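Local coordinates for protein tryptophan decarboxylase 1 (Oryza sativa subsp. japonica, PDB 6KHO) that catalyses the pyridoxal 5'-phosphate-dependent decarboxylation of tryptophan to tryptamine and of 5-hydroxytryptophan to serotonin, working as a homodimer, at residues 143-157 / 332-344. Residues are numbered along the deposited sequence; the frame is centred on the assembly and turned at random.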
loop_
_atom_site.group_PDB
_atom_site.type_symbol
_atom_site.label_atom_id
_atom_site.label_comp_id
_atom_site.label_asym_id
_atom_site.label_seq_id
_atom_site.Cartn_x
_atom_site.Cartn_y
_atom_site.Cartn_z
ATOM N N LEU A 143 11.940 12.887 -1.074
ATOM C CA LEU A 143 12.118 12.788 0.374
ATOM C C LEU A 143 13.109 13.830 0.875
ATOM O O LEU A 143 12.894 14.459 1.920
ATOM C CB LEU A 143 12.592 11.386 0.744
ATOM C CG LEU A 143 11.519 10.302 0.682
ATOM C CD1 LEU A 143 12.168 8.931 0.567
ATOM C CD2 LEU A 143 10.606 10.407 1.920
ATOM N N ASP A 144 14.207 14.007 0.148
ATOM C CA ASP A 144 15.215 14.989 0.527
ATOM C C ASP A 144 14.655 16.407 0.490
ATOM O O ASP A 144 14.900 17.201 1.405
ATOM C CB ASP A 144 16.420 14.860 -0.395
ATOM C CG ASP A 144 17.642 15.527 0.171
ATOM O OD1 ASP A 144 17.833 16.739 -0.069
ATOM O OD2 ASP A 144 18.390 14.839 0.884
ATOM N N TRP A 145 13.925 16.755 -0.579
ATOM C CA TRP A 145 13.303 18.073 -0.654
ATOM C C TRP A 145 12.371 18.310 0.526
ATOM O O TRP A 145 12.382 19.389 1.125
ATOM C CB TRP A 145 12.507 18.224 -1.953
ATOM C CG TRP A 145 13.287 18.498 -3.201
ATOM C CD1 TRP A 145 14.635 18.358 -3.404
ATOM C CD2 TRP A 145 12.737 18.945 -4.447
ATOM N NE1 TRP A 145 14.950 18.695 -4.705
ATOM C CE2 TRP A 145 13.802 19.062 -5.360
ATOM C CE3 TRP A 145 11.443 19.263 -4.872
ATOM C CZ2 TRP A 145 13.608 19.485 -6.682
ATOM C CZ3 TRP A 145 11.252 19.685 -6.175
ATOM C CH2 TRP A 145 12.330 19.787 -7.068
ATOM N N LEU A 146 11.512 17.333 0.833
ATOM C CA LEU A 146 10.588 17.487 1.961
ATOM C C LEU A 146 11.341 17.610 3.286
ATOM O O LEU A 146 10.961 18.406 4.160
ATOM C CB LEU A 146 9.619 16.301 2.009
ATOM C CG LEU A 146 8.653 16.270 3.205
ATOM C CD1 LEU A 146 7.769 17.531 3.240
ATOM C CD2 LEU A 146 7.790 15.006 3.142
ATOM N N ALA A 147 12.406 16.823 3.456
ATOM C CA ALA A 147 13.227 16.950 4.656
ATOM C C ALA A 147 13.815 18.355 4.772
ATOM O O ALA A 147 13.946 18.891 5.880
ATOM C CB ALA A 147 14.331 15.890 4.655
ATOM N N GLN A 148 14.166 18.973 3.640
ATOM C CA GLN A 148 14.654 20.353 3.674
ATOM C C GLN A 148 13.551 21.318 4.087
ATOM O O GLN A 148 13.779 22.208 4.914
ATOM C CB GLN A 148 15.220 20.766 2.316
ATOM C CG GLN A 148 16.492 20.050 1.910
ATOM C CD GLN A 148 16.955 20.452 0.523
ATOM O OE1 GLN A 148 17.056 21.637 0.211
ATOM N NE2 GLN A 148 17.228 19.461 -0.323
ATOM N N MET A 149 12.347 21.164 3.521
ATOM C CA MET A 149 11.225 22.009 3.936
ATOM C C MET A 149 10.954 21.874 5.433
ATOM O O MET A 149 10.688 22.871 6.119
ATOM C CB MET A 149 9.965 21.658 3.141
ATOM C CG MET A 149 10.084 21.840 1.634
ATOM S SD MET A 149 8.481 22.072 0.834
ATOM C CE MET A 149 7.598 20.577 1.302
ATOM N N LEU A 150 11.001 20.647 5.952
ATOM C CA LEU A 150 10.756 20.389 7.367
ATOM C C LEU A 150 11.932 20.774 8.245
ATOM O O LEU A 150 11.815 20.712 9.475
ATOM C CB LEU A 150 10.458 18.907 7.599
ATOM C CG LEU A 150 9.176 18.345 6.994
ATOM C CD1 LEU A 150 9.175 16.821 7.093
ATOM C CD2 LEU A 150 7.986 18.933 7.715
ATOM N N ASN A 151 13.063 21.128 7.646
ATOM C CA ASN A 151 14.279 21.396 8.396
ATOM C C ASN A 151 14.656 20.219 9.286
ATOM O O ASN A 151 15.087 20.395 10.428
ATOM C CB ASN A 151 14.140 22.669 9.218
ATOM C CG ASN A 151 14.918 23.782 8.634
ATOM O OD1 ASN A 151 16.135 23.848 8.806
ATOM N ND2 ASN A 151 14.246 24.644 7.883
ATOM N N LEU A 152 14.493 19.002 8.768
ATOM C CA LEU A 152 14.994 17.854 9.505
ATOM C C LEU A 152 16.513 17.951 9.642
ATOM O O LEU A 152 17.189 18.465 8.749
ATOM C CB LEU A 152 14.619 16.549 8.812
ATOM C CG LEU A 152 13.132 16.186 8.776
ATOM C CD1 LEU A 152 12.972 14.774 8.239
ATOM C CD2 LEU A 152 12.500 16.288 10.163
ATOM N N PRO A 153 17.068 17.495 10.765
ATOM C CA PRO A 153 18.525 17.341 10.860
ATOM C C PRO A 153 19.063 16.514 9.697
ATOM O O PRO A 153 18.385 15.620 9.176
ATOM C CB PRO A 153 18.720 16.613 12.196
ATOM C CG PRO A 153 17.509 16.959 12.991
ATOM C CD PRO A 153 16.378 17.147 12.017
ATOM N N THR A 154 20.301 16.819 9.295
ATOM C CA THR A 154 20.899 16.129 8.155
ATOM C C THR A 154 21.111 14.651 8.437
ATOM O O THR A 154 21.230 13.860 7.493
ATOM C CB THR A 154 22.237 16.772 7.759
ATOM O OG1 THR A 154 23.047 16.946 8.921
ATOM C CG2 THR A 154 22.015 18.120 7.113
ATOM N N SER A 155 21.142 14.256 9.710
ATOM C CA SER A 155 21.234 12.841 10.041
ATOM C C SER A 155 20.062 12.027 9.486
ATOM O O SER A 155 20.160 10.797 9.424
ATOM C CB SER A 155 21.333 12.665 11.560
ATOM O OG SER A 155 20.255 13.309 12.225
ATOM N N PHE A 156 18.967 12.668 9.069
ATOM C CA PHE A 156 17.823 11.929 8.533
ATOM C C PHE A 156 17.831 11.790 7.013
ATOM O O PHE A 156 16.928 11.147 6.469
ATOM C CB PHE A 156 16.504 12.577 8.975
ATOM C CG PHE A 156 16.122 12.265 10.402
ATOM C CD1 PHE A 156 15.545 11.042 10.722
ATOM C CD2 PHE A 156 16.354 13.187 11.420
ATOM C CE1 PHE A 156 15.197 10.728 12.037
ATOM C CE2 PHE A 156 16.008 12.894 12.742
ATOM C CZ PHE A 156 15.432 11.656 13.052
ATOM N N MET A 157 18.812 12.337 6.301
ATOM C CA MET A 157 18.851 12.085 4.865
ATOM C C MET A 157 20.282 11.799 4.420
ATOM O O MET A 157 21.232 11.873 5.206
ATOM C CB MET A 157 18.207 13.237 4.086
ATOM C CG MET A 157 17.343 12.784 2.880
ATOM S SD MET A 157 16.164 11.402 3.127
ATOM C CE MET A 157 15.981 10.923 1.393
ATOM N N LEU A 332 -0.709 17.931 3.029
ATOM C CA LEU A 332 0.246 18.509 2.080
ATOM C C LEU A 332 -0.182 18.276 0.628
ATOM O O LEU A 332 0.651 18.060 -0.263
ATOM C CB LEU A 332 1.657 17.982 2.336
ATOM C CG LEU A 332 2.787 18.937 1.938
ATOM C CD1 LEU A 332 2.758 20.181 2.820
ATOM C CD2 LEU A 332 4.152 18.249 1.996
ATOM N N MET A 333 -1.495 18.314 0.373
ATOM C CA MET A 333 -2.071 18.409 -0.980
ATOM C C MET A 333 -1.640 17.278 -1.908
ATOM O O MET A 333 -1.580 17.459 -3.127
ATOM C CB MET A 333 -1.731 19.753 -1.627
ATOM C CG MET A 333 -2.565 20.901 -1.071
ATOM S SD MET A 333 -2.020 22.492 -1.700
ATOM C CE MET A 333 -0.515 22.674 -0.810
ATOM N N THR A 334 -1.351 16.108 -1.353
ATOM C CA THR A 334 -0.944 14.939 -2.124
ATOM C C THR A 334 -1.970 13.838 -1.890
ATOM O O THR A 334 -2.156 13.404 -0.752
ATOM C CB THR A 334 0.450 14.474 -1.692
ATOM O OG1 THR A 334 1.403 15.544 -1.847
ATOM C CG2 THR A 334 0.895 13.293 -2.516
ATOM N N CYS A 335 -2.644 13.386 -2.948
ATOM C CA CYS A 335 -3.711 12.406 -2.760
ATOM C C CYS A 335 -3.160 11.097 -2.181
ATOM O O CYS A 335 -1.984 10.753 -2.357
ATOM C CB CYS A 335 -4.432 12.131 -4.093
ATOM S SG CYS A 335 -3.358 11.517 -5.458
ATOM N N LEU A 336 -4.033 10.355 -1.489
ATOM C CA LEU A 336 -3.639 9.061 -0.931
ATOM C C LEU A 336 -3.150 8.124 -2.038
ATOM O O LEU A 336 -3.592 8.218 -3.186
ATOM C CB LEU A 336 -4.823 8.427 -0.189
ATOM C CG LEU A 336 -5.143 8.904 1.239
ATOM C CD1 LEU A 336 -5.879 10.244 1.265
ATOM C CD2 LEU A 336 -5.953 7.837 1.972
ATOM N N ASP A 337 -2.215 7.218 -1.708
ATOM C CA ASP A 337 -1.514 7.129 -0.412
ATOM C C ASP A 337 -0.128 7.765 -0.507
ATOM O O ASP A 337 0.534 7.675 -1.553
ATOM C CB ASP A 337 -1.328 5.670 0.045
ATOM C CG ASP A 337 -2.512 4.775 -0.294
ATOM O OD1 ASP A 337 -3.643 5.105 0.115
ATOM O OD2 ASP A 337 -2.309 3.735 -0.966
ATOM N N CYS A 338 0.316 8.375 0.592
ATOM C CA CYS A 338 1.643 8.977 0.643
ATOM C C CYS A 338 2.057 9.262 2.092
ATOM O O CYS A 338 1.679 10.295 2.650
ATOM C CB CYS A 338 1.674 10.270 -0.176
ATOM S SG CYS A 338 3.359 10.996 -0.303
ATOM N N THR A 339 2.812 8.356 2.709
ATOM C CA THR A 339 3.369 8.577 4.044
ATOM C C THR A 339 4.879 8.496 3.940
ATOM O O THR A 339 5.404 7.556 3.338
ATOM C CB THR A 339 2.864 7.539 5.054
ATOM O OG1 THR A 339 1.437 7.595 5.119
ATOM C CG2 THR A 339 3.446 7.809 6.458
ATOM N N CYS A 340 5.573 9.473 4.517
ATOM C CA CYS A 340 7.026 9.550 4.438
ATOM C C CYS A 340 7.626 9.134 5.775
ATOM O O CYS A 340 7.261 9.689 6.810
ATOM C CB CYS A 340 7.466 10.968 4.068
ATOM S SG CYS A 340 6.863 11.415 2.403
ATOM N N LEU A 341 8.539 8.164 5.744
ATOM C CA LEU A 341 9.257 7.709 6.930
ATOM C C LEU A 341 10.727 8.073 6.798
ATOM O O LEU A 341 11.342 7.771 5.773
ATOM C CB LEU A 341 9.122 6.192 7.100
ATOM C CG LEU A 341 10.112 5.549 8.080
ATOM C CD1 LEU A 341 9.823 6.034 9.515
ATOM C CD2 LEU A 341 10.038 4.036 7.984
ATOM N N TYR A 342 11.290 8.692 7.836
ATOM C CA TYR A 342 12.707 9.040 7.894
ATOM C C TYR A 342 13.345 8.328 9.078
ATOM O O TYR A 342 12.744 8.258 10.152
ATOM C CB TYR A 342 12.915 10.555 8.052
ATOM C CG TYR A 342 12.407 11.368 6.880
ATOM C CD1 TYR A 342 11.093 11.819 6.844
ATOM C CD2 TYR A 342 13.240 11.670 5.800
ATOM C CE1 TYR A 342 10.618 12.570 5.767
ATOM C CE2 TYR A 342 12.779 12.426 4.718
ATOM C CZ TYR A 342 11.471 12.872 4.711
ATOM O OH TYR A 342 11.001 13.607 3.645
ATOM N N VAL A 343 14.556 7.795 8.881
ATOM C CA VAL A 343 15.276 7.098 9.943
ATOM C C VAL A 343 16.710 7.608 9.986
ATOM O O VAL A 343 17.280 7.993 8.961
ATOM C CB VAL A 343 15.246 5.559 9.762
ATOM C CG1 VAL A 343 13.794 5.044 9.708
ATOM C CG2 VAL A 343 15.993 5.139 8.516
ATOM N N ARG A 344 17.307 7.595 11.185
ATOM C CA ARG A 344 18.692 8.031 11.288
ATOM C C ARG A 344 19.684 6.952 10.870
ATOM O O ARG A 344 20.823 7.285 10.521
ATOM C CB ARG A 344 18.987 8.514 12.707
ATOM C CG ARG A 344 18.636 9.997 12.863
ATOM C CD ARG A 344 18.743 10.456 14.296
ATOM N NE ARG A 344 20.047 10.144 14.856
ATOM C CZ ARG A 344 20.262 9.897 16.142
ATOM N NH1 ARG A 344 19.249 9.909 17.000
ATOM N NH2 ARG A 344 21.488 9.629 16.566
HETATM O O HOH W 1 22.098 9.448 10.556
#
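One face of the Y342 ring is covered by L152, whose CD1 sits over the ring centre, 3.8 Å from the centroid, in a CH-pi contact. At the rim of the same ring, near its plane, lie L143 O and M157 SD, the latter in a Met-aromatic contact 3.9 Å from Y342 CE2. R344 CG lies over one face of the F156 ring, 3.6 Å from its centroid and offset toward the rim, and P153 O and V343 N lie at that ring's edge; the R344 guanidinium, turned 78° from the ring plane, sends NH1 on to V321 O. With CG anti to its own carbonyl carbon (chi1 -64°), Y342 extends to the helix, and its hydroxyl donates to L143 O (OH to O 2.7 Å) in the carbonyl plane, on a lone pair. That oxygen also accepts A147 N, so the side-chain bond is added to an intact helical one. Helix 133-149 packs across strand 339-343, their local axes 79° apart, against the mixed seven-stranded sheet of the fold type I PLP-dependent enzymes; a Schellman motif at N151, with positive phi, follows its last turn. A phenylalanine in place of Y342 would probably leave L143 O with its helical donor but without the tie to the strand. Farther along, L143 and L146 close over C340, L146 CD2 lying 3.8 Å from C340 SG, and L146 CD1 meets L332 CD2. A water donates to both S155 O and R344 O, where both residues are partly exposed.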